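Local coordinates for Ctr9 protein (Myceliophthora thermophila, PDB 6AF0), which probably binds the RNA polymerase II complex, the chain described here being the long helical-repeat part of a larger protein that carries tetratricopeptide repeats, at residues F143-A154 with Q173-A184. Residues are numbered along the deposited sequence; the frame is centred on the assembly and turned at random.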
ATOM      1  N   PHE A 143       1.901  58.281  -3.840  1.00 77.85           N
ATOM      2  CA  PHE A 143       0.916  57.287  -3.443  1.00 76.04           C
ATOM      3  C   PHE A 143       1.062  56.050  -4.300  1.00 73.72           C
ATOM      4  O   PHE A 143       1.013  54.938  -3.790  1.00 88.67           O
ATOM      5  CB  PHE A 143      -0.505  57.804  -3.599  1.00 77.42           C
ATOM      6  CG  PHE A 143      -0.859  58.937  -2.682  1.00 81.46           C
ATOM      7  CD1 PHE A 143      -0.500  58.924  -1.333  1.00 86.72           C
ATOM      8  CD2 PHE A 143      -1.603  60.003  -3.160  1.00 84.63           C
ATOM      9  CE1 PHE A 143      -0.846  59.978  -0.499  1.00 87.87           C
ATOM     10  CE2 PHE A 143      -1.948  61.053  -2.336  1.00 86.16           C
ATOM     11  CZ  PHE A 143      -1.578  61.040  -1.006  1.00 89.74           C
ATOM     12  N   LEU A 144       1.211  56.253  -5.602  1.00 68.04           N
ATOM     13  CA  LEU A 144       1.555  55.164  -6.498  1.00 66.88           C
ATOM     14  C   LEU A 144       2.802  54.428  -6.043  1.00 67.93           C
ATOM     15  O   LEU A 144       2.753  53.201  -5.833  1.00 65.60           O
ATOM     16  CB  LEU A 144       1.762  55.654  -7.933  1.00 69.43           C
ATOM     17  CG  LEU A 144       0.637  55.357  -8.919  1.00 71.86           C
ATOM     18  CD1 LEU A 144       1.084  55.659 -10.336  1.00 71.07           C
ATOM     19  CD2 LEU A 144       0.155  53.920  -8.847  1.00 69.55           C
ATOM     20  N   ALA A 145       3.898  55.186  -5.904  1.00 68.78           N
ATOM     21  CA  ALA A 145       5.212  54.672  -5.488  1.00 71.99           C
ATOM     22  C   ALA A 145       5.121  53.783  -4.254  1.00 73.74           C
ATOM     23  O   ALA A 145       5.761  52.745  -4.198  1.00 78.79           O
ATOM     24  CB  ALA A 145       6.174  55.827  -5.224  1.00 74.64           C
ATOM     25  N   ARG A 146       4.328  54.197  -3.272  1.00 77.99           N
ATOM     26  CA  ARG A 146       4.125  53.404  -2.066  1.00 88.21           C
ATOM     27  C   ARG A 146       3.502  52.075  -2.376  1.00 88.15           C
ATOM     28  O   ARG A 146       3.966  51.036  -1.925  1.00 80.33           O
ATOM     29  CB  ARG A 146       3.226  54.139  -1.081  1.00102.56           C
ATOM     30  CG  ARG A 146       3.895  55.331  -0.437  1.00123.93           C
ATOM     31  CD  ARG A 146       5.180  54.911   0.235  1.00132.53           C
ATOM     32  NE  ARG A 146       4.949  54.121   1.436  1.00135.98           N
ATOM     33  CZ  ARG A 146       5.309  54.497   2.659  1.00138.71           C
ATOM     34  NH1 ARG A 146       5.933  55.663   2.858  1.00123.12           N
ATOM     35  NH2 ARG A 146       5.050  53.699   3.691  1.00147.47           N
ATOM     36  N   GLY A 147       2.426  52.113  -3.136  1.00 90.53           N
ATOM     37  CA  GLY A 147       1.781  50.888  -3.552  1.00 90.83           C
ATOM     38  C   GLY A 147       2.804  49.958  -4.170  1.00 80.10           C
ATOM     39  O   GLY A 147       3.022  48.832  -3.687  1.00 70.33           O
ATOM     40  N   VAL A 148       3.455  50.454  -5.217  1.00 66.72           N
ATOM     41  CA  VAL A 148       4.317  49.609  -6.019  1.00 64.27           C
ATOM     42  C   VAL A 148       5.398  49.009  -5.136  1.00 67.64           C
ATOM     43  O   VAL A 148       5.652  47.807  -5.173  1.00 72.30           O
ATOM     44  CB  VAL A 148       4.929  50.381  -7.180  1.00 56.44           C
ATOM     45  CG1 VAL A 148       5.916  49.517  -7.928  1.00 56.97           C
ATOM     46  CG2 VAL A 148       3.836  50.829  -8.118  1.00 57.78           C
ATOM     47  N   LEU A 149       6.008  49.859  -4.328  1.00 69.34           N
ATOM     48  CA  LEU A 149       7.089  49.443  -3.464  1.00 70.93           C
ATOM     49  C   LEU A 149       6.600  48.320  -2.599  1.00 68.05           C
ATOM     50  O   LEU A 149       7.221  47.277  -2.492  1.00 72.93           O
ATOM     51  CB  LEU A 149       7.536  50.604  -2.574  1.00 75.74           C
ATOM     52  CG  LEU A 149       8.716  50.362  -1.626  1.00 72.83           C
ATOM     53  CD1 LEU A 149      10.028  50.522  -2.363  1.00 73.68           C
ATOM     54  CD2 LEU A 149       8.648  51.342  -0.471  1.00 79.59           C
ATOM     55  N   ILE A 150       5.462  48.532  -1.983  1.00 70.08           N
ATOM     56  CA  ILE A 150       4.968  47.567  -1.040  1.00 71.00           C
ATOM     57  C   ILE A 150       4.771  46.232  -1.756  1.00 72.80           C
ATOM     58  O   ILE A 150       5.162  45.183  -1.237  1.00 71.54           O
ATOM     59  CB  ILE A 150       3.689  48.071  -0.339  1.00 72.92           C
ATOM     60  CG1 ILE A 150       4.006  49.327   0.499  1.00 69.30           C
ATOM     61  CG2 ILE A 150       3.105  46.988   0.569  1.00 72.49           C
ATOM     62  CD1 ILE A 150       2.799  49.971   1.136  1.00 68.75           C
ATOM     63  N   LEU A 151       4.211  46.271  -2.958  1.00 71.44           N
ATOM     64  CA  LEU A 151       4.061  45.048  -3.764  1.00 70.45           C
ATOM     65  C   LEU A 151       5.392  44.338  -4.003  1.00 69.41           C
ATOM     66  O   LEU A 151       5.554  43.160  -3.690  1.00 80.52           O
ATOM     67  CB  LEU A 151       3.437  45.355  -5.130  1.00 73.36           C
ATOM     68  CG  LEU A 151       1.931  45.680  -5.213  1.00 70.80           C
ATOM     69  CD1 LEU A 151       1.581  45.972  -6.660  1.00 65.60           C
ATOM     70  CD2 LEU A 151       1.021  44.592  -4.645  1.00 62.54           C
ATOM     71  N   LEU A 152       6.345  45.061  -4.562  1.00 61.64           N
ATOM     72  CA  LEU A 152       7.669  44.516  -4.795  1.00 63.94           C
ATOM     73  C   LEU A 152       8.354  43.947  -3.546  1.00 69.88           C
ATOM     74  O   LEU A 152       9.111  42.986  -3.633  1.00 83.83           O
ATOM     75  CB  LEU A 152       8.560  45.585  -5.396  1.00 63.42           C
ATOM     76  CG  LEU A 152       8.143  46.168  -6.740  1.00 61.03           C
ATOM     77  CD1 LEU A 152       9.072  47.298  -7.086  1.00 69.56           C
ATOM     78  CD2 LEU A 152       8.225  45.138  -7.829  1.00 63.10           C
ATOM     79  N   LYS A 153       8.119  44.553  -2.397  1.00 73.95           N
ATOM     80  CA  LYS A 153       8.679  44.055  -1.149  1.00 77.10           C
ATOM     81  C   LYS A 153       7.866  42.846  -0.700  1.00 80.38           C
ATOM     82  O   LYS A 153       8.411  41.870  -0.212  1.00 93.73           O
ATOM     83  CB  LYS A 153       8.670  45.159  -0.072  1.00 81.53           C
ATOM     84  CG  LYS A 153       9.963  45.277   0.750  1.00 90.76           C
ATOM     85  CD  LYS A 153      10.229  46.689   1.285  1.00 90.83           C
ATOM     86  CE  LYS A 153       9.012  47.253   2.008  1.00 90.90           C
ATOM     87  NZ  LYS A 153       9.260  48.574   2.646  1.00 85.18           N
ATOM     88  N   ALA A 154       6.556  42.907  -0.878  1.00 81.81           N
ATOM     89  CA  ALA A 154       5.675  41.854  -0.392  1.00 82.86           C
ATOM     90  C   ALA A 154       5.918  40.540  -1.090  1.00 80.13           C
ATOM     91  O   ALA A 154       5.812  39.492  -0.461  1.00 83.24           O
ATOM     92  CB  ALA A 154       4.223  42.249  -0.567  1.00 84.98           C
ATOM     93  N   GLN A 173       0.771  43.712   4.436  1.00 88.21           N
ATOM     94  CA  GLN A 173       1.521  44.517   3.493  1.00 85.85           C
ATOM     95  C   GLN A 173       0.714  44.736   2.212  1.00 90.32           C
ATOM     96  O   GLN A 173       0.697  45.835   1.649  1.00 87.16           O
ATOM     97  CB  GLN A 173       2.840  43.831   3.161  1.00 88.71           C
ATOM     98  CG  GLN A 173       4.060  44.696   3.423  1.00 92.07           C
ATOM     99  CD  GLN A 173       5.382  43.997   3.133  1.00 86.33           C
ATOM    100  OE1 GLN A 173       5.486  42.765   3.099  1.00 80.65           O
ATOM    101  NE2 GLN A 173       6.407  44.795   2.930  1.00 87.00           N
ATOM    102  N   LEU A 174       0.035  43.684   1.762  1.00 92.31           N
ATOM    103  CA  LEU A 174      -0.830  43.786   0.586  1.00 91.08           C
ATOM    104  C   LEU A 174      -1.944  44.792   0.842  1.00 91.22           C
ATOM    105  O   LEU A 174      -2.237  45.623  -0.021  1.00 88.60           O
ATOM    106  CB  LEU A 174      -1.416  42.418   0.193  1.00 87.39           C
ATOM    107  CG  LEU A 174      -0.423  41.365  -0.335  1.00 81.39           C
ATOM    108  CD1 LEU A 174      -1.119  40.030  -0.491  1.00 76.19           C
ATOM    109  CD2 LEU A 174       0.243  41.769  -1.641  1.00 75.67           C
ATOM    110  N   ARG A 175      -2.542  44.723   2.033  1.00 94.13           N
ATOM    111  CA  ARG A 175      -3.579  45.682   2.433  1.00 92.13           C
ATOM    112  C   ARG A 175      -3.053  47.103   2.387  1.00 89.72           C
ATOM    113  O   ARG A 175      -3.745  47.996   1.910  1.00 89.11           O
ATOM    114  CB  ARG A 175      -4.118  45.366   3.817  1.00 92.86           C
ATOM    115  CG  ARG A 175      -5.015  44.152   3.825  1.00102.54           C
ATOM    116  CD  ARG A 175      -5.290  43.683   5.238  1.00119.46           C
ATOM    117  NE  ARG A 175      -6.320  42.644   5.268  1.00138.86           N
ATOM    118  CZ  ARG A 175      -6.523  41.810   6.285  1.00149.40           C
ATOM    119  NH1 ARG A 175      -5.765  41.879   7.370  1.00148.10           N
ATOM    120  NH2 ARG A 175      -7.495  40.903   6.230  1.00153.20           N
ATOM    121  N   ASN A 176      -1.823  47.309   2.857  1.00 88.56           N
ATOM    122  CA  ASN A 176      -1.232  48.645   2.845  1.00 88.31           C
ATOM    123  C   ASN A 176      -1.071  49.142   1.431  1.00 81.72           C
ATOM    124  O   ASN A 176      -1.408  50.274   1.132  1.00 76.98           O
ATOM    125  CB  ASN A 176       0.121  48.671   3.552  1.00 93.64           C
ATOM    126  CG  ASN A 176       0.003  48.519   5.057  1.00 98.69           C
ATOM    127  OD1 ASN A 176      -1.004  48.900   5.660  1.00 93.73           O
ATOM    128  ND2 ASN A 176       1.050  47.974   5.678  1.00107.57           N
ATOM    129  N   ALA A 177      -0.546  48.284   0.565  1.00 82.52           N
ATOM    130  CA  ALA A 177      -0.425  48.596  -0.865  1.00 76.94           C
ATOM    131  C   ALA A 177      -1.771  48.978  -1.463  1.00 77.38           C
ATOM    132  O   ALA A 177      -1.900  49.972  -2.195  1.00 73.87           O
ATOM    133  CB  ALA A 177       0.139  47.401  -1.604  1.00 75.03           C
ATOM    134  N   LEU A 178      -2.777  48.181  -1.128  1.00 76.44           N
ATOM    135  CA  LEU A 178      -4.116  48.398  -1.634  1.00 78.69           C
ATOM    136  C   LEU A 178      -4.627  49.794  -1.221  1.00 83.28           C
ATOM    137  O   LEU A 178      -5.116  50.572  -2.053  1.00 83.54           O
ATOM    138  CB  LEU A 178      -5.048  47.265  -1.165  1.00 79.03           C
ATOM    139  CG  LEU A 178      -6.502  47.295  -1.657  1.00 80.61           C
ATOM    140  CD1 LEU A 178      -6.553  47.368  -3.168  1.00 76.78           C
ATOM    141  CD2 LEU A 178      -7.304  46.095  -1.158  1.00 85.80           C
ATOM    142  N   LYS A 179      -4.453  50.133   0.051  1.00 88.51           N
ATOM    143  CA  LYS A 179      -4.902  51.431   0.584  1.00 90.59           C
ATOM    144  C   LYS A 179      -4.151  52.638  -0.034  1.00 79.99           C
ATOM    145  O   LYS A 179      -4.703  53.724  -0.203  1.00 83.33           O
ATOM    146  CB  LYS A 179      -4.743  51.455   2.109  1.00 95.68           C
ATOM    147  CG  LYS A 179      -5.847  52.207   2.831  1.00106.95           C
ATOM    148  CD  LYS A 179      -7.006  51.275   3.133  1.00113.22           C
ATOM    149  CE  LYS A 179      -7.994  51.901   4.092  1.00117.81           C
ATOM    150  NZ  LYS A 179      -9.185  51.016   4.193  1.00123.64           N
ATOM    151  N   SER A 180      -2.885  52.443  -0.354  1.00 71.13           N
ATOM    152  CA  SER A 180      -2.101  53.466  -1.007  1.00 71.83           C
ATOM    153  C   SER A 180      -2.550  53.622  -2.432  1.00 73.33           C
ATOM    154  O   SER A 180      -2.613  54.735  -2.951  1.00 67.45           O
ATOM    155  CB  SER A 180      -0.624  53.089  -0.987  1.00 75.62           C
ATOM    156  OG  SER A 180      -0.174  52.904   0.353  1.00 81.53           O
ATOM    157  N   PHE A 181      -2.838  52.497  -3.082  1.00 79.80           N
ATOM    158  CA  PHE A 181      -3.337  52.539  -4.451  1.00 78.45           C
ATOM    159  C   PHE A 181      -4.723  53.170  -4.482  1.00 80.71           C
ATOM    160  O   PHE A 181      -5.031  53.953  -5.388  1.00 77.73           O
ATOM    161  CB  PHE A 181      -3.386  51.144  -5.076  1.00 76.92           C
ATOM    162  CG  PHE A 181      -2.053  50.633  -5.554  1.00 70.41           C
ATOM    163  CD1 PHE A 181      -1.313  51.343  -6.477  1.00 68.27           C
ATOM    164  CD2 PHE A 181      -1.564  49.410  -5.111  1.00 70.19           C
ATOM    165  CE1 PHE A 181      -0.094  50.866  -6.916  1.00 70.01           C
ATOM    166  CE2 PHE A 181      -0.348  48.920  -5.541  1.00 64.31           C
ATOM    167  CZ  PHE A 181       0.386  49.651  -6.451  1.00 68.45           C
ATOM    168  N   GLU A 182      -5.546  52.830  -3.486  1.00 81.37           N
ATOM    169  CA  GLU A 182      -6.888  53.414  -3.353  1.00 87.25           C
ATOM    170  C   GLU A 182      -6.866  54.915  -3.054  1.00 81.33           C
ATOM    171  O   GLU A 182      -7.725  55.678  -3.520  1.00 78.30           O
ATOM    172  CB  GLU A 182      -7.730  52.652  -2.326  1.00 90.94           C
ATOM    173  CG  GLU A 182      -8.807  51.806  -2.999  1.00105.95           C
ATOM    174  CD  GLU A 182      -9.394  50.744  -2.091  1.00121.55           C
ATOM    175  OE1 GLU A 182      -9.150  50.789  -0.863  1.00137.65           O
ATOM    176  OE2 GLU A 182     -10.092  49.851  -2.624  1.00124.87           O
ATOM    177  N   GLU A 183      -5.867  55.338  -2.295  1.00 77.97           N
ATOM    178  CA  GLU A 183      -5.635  56.755  -2.061  1.00 79.02           C
ATOM    179  C   GLU A 183      -5.285  57.487  -3.371  1.00 76.91           C
ATOM    180  O   GLU A 183      -5.857  58.546  -3.649  1.00 73.34           O
ATOM    181  CB  GLU A 183      -4.554  56.945  -0.989  1.00 82.77           C
ATOM    182  CG  GLU A 183      -3.917  58.324  -0.928  1.00 89.31           C
ATOM    183  CD  GLU A 183      -4.859  59.417  -0.455  1.00102.13           C
ATOM    184  OE1 GLU A 183      -4.545  60.054   0.574  1.00103.43           O
ATOM    185  OE2 GLU A 183      -5.905  59.659  -1.104  1.00109.01           O
ATOM    186  N   ALA A 184      -4.370  56.916  -4.167  1.00 74.85           N
ATOM    187  CA  ALA A 184      -4.013  57.454  -5.507  1.00 77.34           C
ATOM    188  C   ALA A 184      -5.212  57.567  -6.452  1.00 82.73           C
ATOM    189  O   ALA A 184      -5.280  58.481  -7.293  1.00 77.49           O
ATOM    190  CB  ALA A 184      -2.957  56.585  -6.162  1.00 74.31           C
TER
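Phe181 packs its ring against the backbone of Gly147 where two antiparallel helices, 140-155 and 168-188, come together, a worked example of how a glycine lets an aromatic knob settle close to a helix. The short segments run at 159° to each other with their axes 7.8 Å apart. Gly147 CA and Ala177 CA approach to 4.2 Å, with no side chain on one and a mere methyl on the other. Such pairing is consistent with a tetratricopeptide-type helical array.

Phe143 can be followed outward from its backbone. Phe143 CB rests 3.8 Å from Ala184 CB. With CG anti to the carbonyl carbon (chi1 -66°), the ring swings over Glu183, whose CG lies 3.3 Å from the centroid in a CH-pi contact; CG, CD1, CD2, CE1 and CE2 all surround that methylene. CE1 also nears Glu183 OE1, CE2 nears Glu183 CD, and CZ reaches Glu183 OE1 at 3.5 Å, while Glu183 OE2 forms a salt bridge with Arg186. Shortened to alanine, Phe143 would keep its touch on Ala184 but would probably leave the Glu183 methylene without its aromatic cover.

Further along, Phe181 fits among Leu144, Gly147, Val148 and Leu151. Gly147 CA sits over one face, offset toward the rim, and Leu144 CD2 meets the edge, 3.6 Å from Phe181 CE1. Ile150 enters the hole formed by Gln173, Asn176, Ala177 and Ser180; an intrahelical bond to Asn176 O occupies the Ser180 hydroxyl. Trp93 of helix 82-101 backs Leu144 and Val148. Gln173 packs on Lys153 and Ala154, its OE1 bonded to Gln157. No hydrogen bond crosses between these segments, so their association here probably rests on van der Waals and CH-pi contacts.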